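Local structure of glutathione S-transferase (3AY8) at residues A[140-145]-A[178-183]. The protein probably catalyses the transfer of glutathione to other compounds, working as a homodimer with the cytosolic glutathione transferase fold. Numbering follows the deposited sequence.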
loop_
_atom_site.group_PDB
_atom_site.type_symbol
_atom_site.label_atom_id
_atom_site.label_comp_id
_atom_site.label_asym_id
_atom_site.label_seq_id
_atom_site.Cartn_x
_atom_site.Cartn_y
_atom_site.Cartn_z
ATOM N N PHE A 140 0.126 -4.147 -15.973
ATOM C CA PHE A 140 0.203 -2.734 -15.619
ATOM C C PHE A 140 1.652 -2.309 -15.404
ATOM O O PHE A 140 2.075 -1.277 -15.915
ATOM C CB PHE A 140 -0.596 -2.475 -14.348
ATOM C CG PHE A 140 -1.884 -1.760 -14.571
ATOM C CD1 PHE A 140 -2.004 -0.415 -14.241
ATOM C CD2 PHE A 140 -2.987 -2.428 -15.099
ATOM C CE1 PHE A 140 -3.207 0.264 -14.438
ATOM C CE2 PHE A 140 -4.197 -1.761 -15.304
ATOM C CZ PHE A 140 -4.310 -0.417 -14.967
ATOM N N LEU A 141 2.406 -3.115 -14.655
ATOM C CA LEU A 141 3.830 -2.851 -14.437
ATOM C C LEU A 141 4.562 -2.831 -15.780
ATOM O O LEU A 141 5.404 -1.982 -16.018
ATOM C CB LEU A 141 4.460 -3.906 -13.516
ATOM C CG LEU A 141 5.978 -3.788 -13.275
ATOM C CD1 LEU A 141 6.410 -2.357 -12.783
ATOM C CD2 LEU A 141 6.480 -4.883 -12.314
ATOM N N ASN A 142 4.239 -3.787 -16.640
ATOM C CA ASN A 142 4.850 -3.862 -17.957
ATOM C C ASN A 142 4.629 -2.569 -18.761
ATOM O O ASN A 142 5.523 -2.129 -19.478
ATOM C CB ASN A 142 4.342 -5.080 -18.725
ATOM C CG ASN A 142 5.044 -5.246 -20.072
ATOM O OD1 ASN A 142 6.249 -5.478 -20.139
ATOM N ND2 ASN A 142 4.288 -5.124 -21.141
ATOM N N GLN A 143 3.451 -1.966 -18.606
ATOM C CA GLN A 143 3.129 -0.662 -19.215
ATOM C C GLN A 143 3.899 0.514 -18.605
ATOM O O GLN A 143 4.403 1.366 -19.355
ATOM C CB GLN A 143 1.616 -0.375 -19.204
ATOM C CG GLN A 143 0.814 -1.250 -20.175
ATOM C CD GLN A 143 1.415 -1.275 -21.586
ATOM O OE1 GLN A 143 1.590 -0.236 -22.221
ATOM N NE2 GLN A 143 1.741 -2.462 -22.063
ATOM N N PHE A 144 4.011 0.565 -17.273
ATOM C CA PHE A 144 4.860 1.592 -16.624
ATOM C C PHE A 144 6.227 1.631 -17.305
ATOM O O PHE A 144 6.759 2.701 -17.605
ATOM C CB PHE A 144 5.095 1.312 -15.123
ATOM C CG PHE A 144 3.842 1.241 -14.288
ATOM C CD1 PHE A 144 2.662 1.872 -14.683
ATOM C CD2 PHE A 144 3.864 0.575 -13.074
ATOM C CE1 PHE A 144 1.506 1.789 -13.887
ATOM C CE2 PHE A 144 2.734 0.500 -12.275
ATOM C CZ PHE A 144 1.554 1.094 -12.683
ATOM N N LEU A 145 6.774 0.447 -17.556
ATOM C CA LEU A 145 8.127 0.293 -18.086
ATOM C C LEU A 145 8.218 0.421 -19.618
ATOM O O LEU A 145 9.284 0.225 -20.196
ATOM C CB LEU A 145 8.708 -1.042 -17.615
ATOM C CG LEU A 145 8.971 -1.138 -16.112
ATOM C CD1 LEU A 145 9.113 -2.589 -15.693
ATOM C CD2 LEU A 145 10.210 -0.315 -15.709
ATOM N N SER A 178 7.115 -14.007 -19.991
ATOM C CA SER A 178 7.390 -13.878 -21.436
ATOM C C SER A 178 6.440 -12.878 -22.105
ATOM O O SER A 178 6.813 -12.219 -23.075
ATOM C CB SER A 178 7.315 -15.240 -22.139
ATOM O OG SER A 178 6.007 -15.791 -22.055
ATOM N N SER A 179 5.228 -12.754 -21.570
ATOM C CA SER A 179 4.250 -11.786 -22.064
ATOM C C SER A 179 4.617 -10.334 -21.719
ATOM O O SER A 179 3.972 -9.396 -22.189
ATOM C CB SER A 179 2.863 -12.106 -21.506
ATOM O OG SER A 179 2.335 -13.312 -22.042
ATOM N N PHE A 180 5.649 -10.142 -20.895
ATOM C CA PHE A 180 6.005 -8.798 -20.440
ATOM C C PHE A 180 7.459 -8.431 -20.713
ATOM O O PHE A 180 8.285 -8.430 -19.792
ATOM C CB PHE A 180 5.649 -8.619 -18.956
ATOM C CG PHE A 180 4.301 -9.170 -18.584
ATOM C CD1 PHE A 180 3.133 -8.642 -19.139
ATOM C CD2 PHE A 180 4.195 -10.216 -17.667
ATOM C CE1 PHE A 180 1.884 -9.156 -18.792
ATOM C CE2 PHE A 180 2.956 -10.734 -17.310
ATOM C CZ PHE A 180 1.793 -10.205 -17.877
ATOM N N PRO A 181 7.782 -8.103 -21.986
ATOM C CA PRO A 181 9.176 -7.832 -22.344
ATOM C C PRO A 181 9.794 -6.646 -21.590
ATOM O O PRO A 181 11.004 -6.638 -21.369
ATOM C CB PRO A 181 9.125 -7.552 -23.868
ATOM C CG PRO A 181 7.686 -7.310 -24.194
ATOM C CD PRO A 181 6.886 -8.070 -23.163
ATOM N N ASN A 182 8.983 -5.661 -21.204
ATOM C CA ASN A 182 9.505 -4.493 -20.458
ATOM C C ASN A 182 9.973 -4.830 -19.040
ATOM O O ASN A 182 10.977 -4.294 -18.580
ATOM C CB ASN A 182 8.507 -3.326 -20.455
ATOM C CG ASN A 182 8.170 -2.839 -21.870
ATOM O OD1 ASN A 182 9.029 -2.819 -22.755
ATOM N ND2 ASN A 182 6.925 -2.449 -22.077
ATOM N N ILE A 183 9.241 -5.717 -18.364
ATOM C CA ILE A 183 9.680 -6.277 -17.076
ATOM C C ILE A 183 10.967 -7.093 -17.254
ATOM O O ILE A 183 11.889 -6.996 -16.438
ATOM C CB ILE A 183 8.588 -7.162 -16.383
ATOM C CG1 ILE A 183 7.278 -6.370 -16.182
ATOM C CG2 ILE A 183 9.108 -7.692 -15.018
ATOM C CD1 ILE A 183 6.137 -7.166 -15.543
#
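Phe180, at the N-cap position of helix 181-190, lays its CB and ring atom CD1 against the side chain of Asn142, with Phe180 CD1 3.8 Å from Asn142 CB and the ring and amide planes 52° apart. Pro181 opens the helix and merely skirts the amide. At Asn182 the polar contact begins: its backbone N gives a hydrogen bond of 2.9 Å to Asn142 OD1, the nitrogen almost in line with that C=O although the N-H itself is bent away from the oxygen. With CG anti to the backbone N (chi1 -176°), Asn142 extends its amide to this helix start. In return, Asn182 ND2 reaches Asn142 O at 3.0 Å, from well off the carbonyl plane, and also binds Glu146. The two amides lie nearly parallel, their planes 17° apart. Beside this polar patch, Asn182 CB packs on Leu145 CB at 3.7 Å. Asn142 OD1 also takes a weak, long bond from Ile183 N at 3.5 Å, so a side chain from helix 128-147 occupies N-H groups in the first turn of the next helix. An alanine in place of Asn142 would probably leave both N-H groups without this acceptor and open a gap beside Phe180. Ile183 runs its CD1 to Leu141 CD2 at 4.0 Å and its CG1 towards Leu145 CD1. This apolar side faces inward: Met167 of helix 158-173 touches both Leu141 and Ile183, and Phe102 of helix 90-120 covers Leu141. The contact thus fastens the start of helix 181-190 to the last turns of helix 128-147 in the all-helical C-terminal domain.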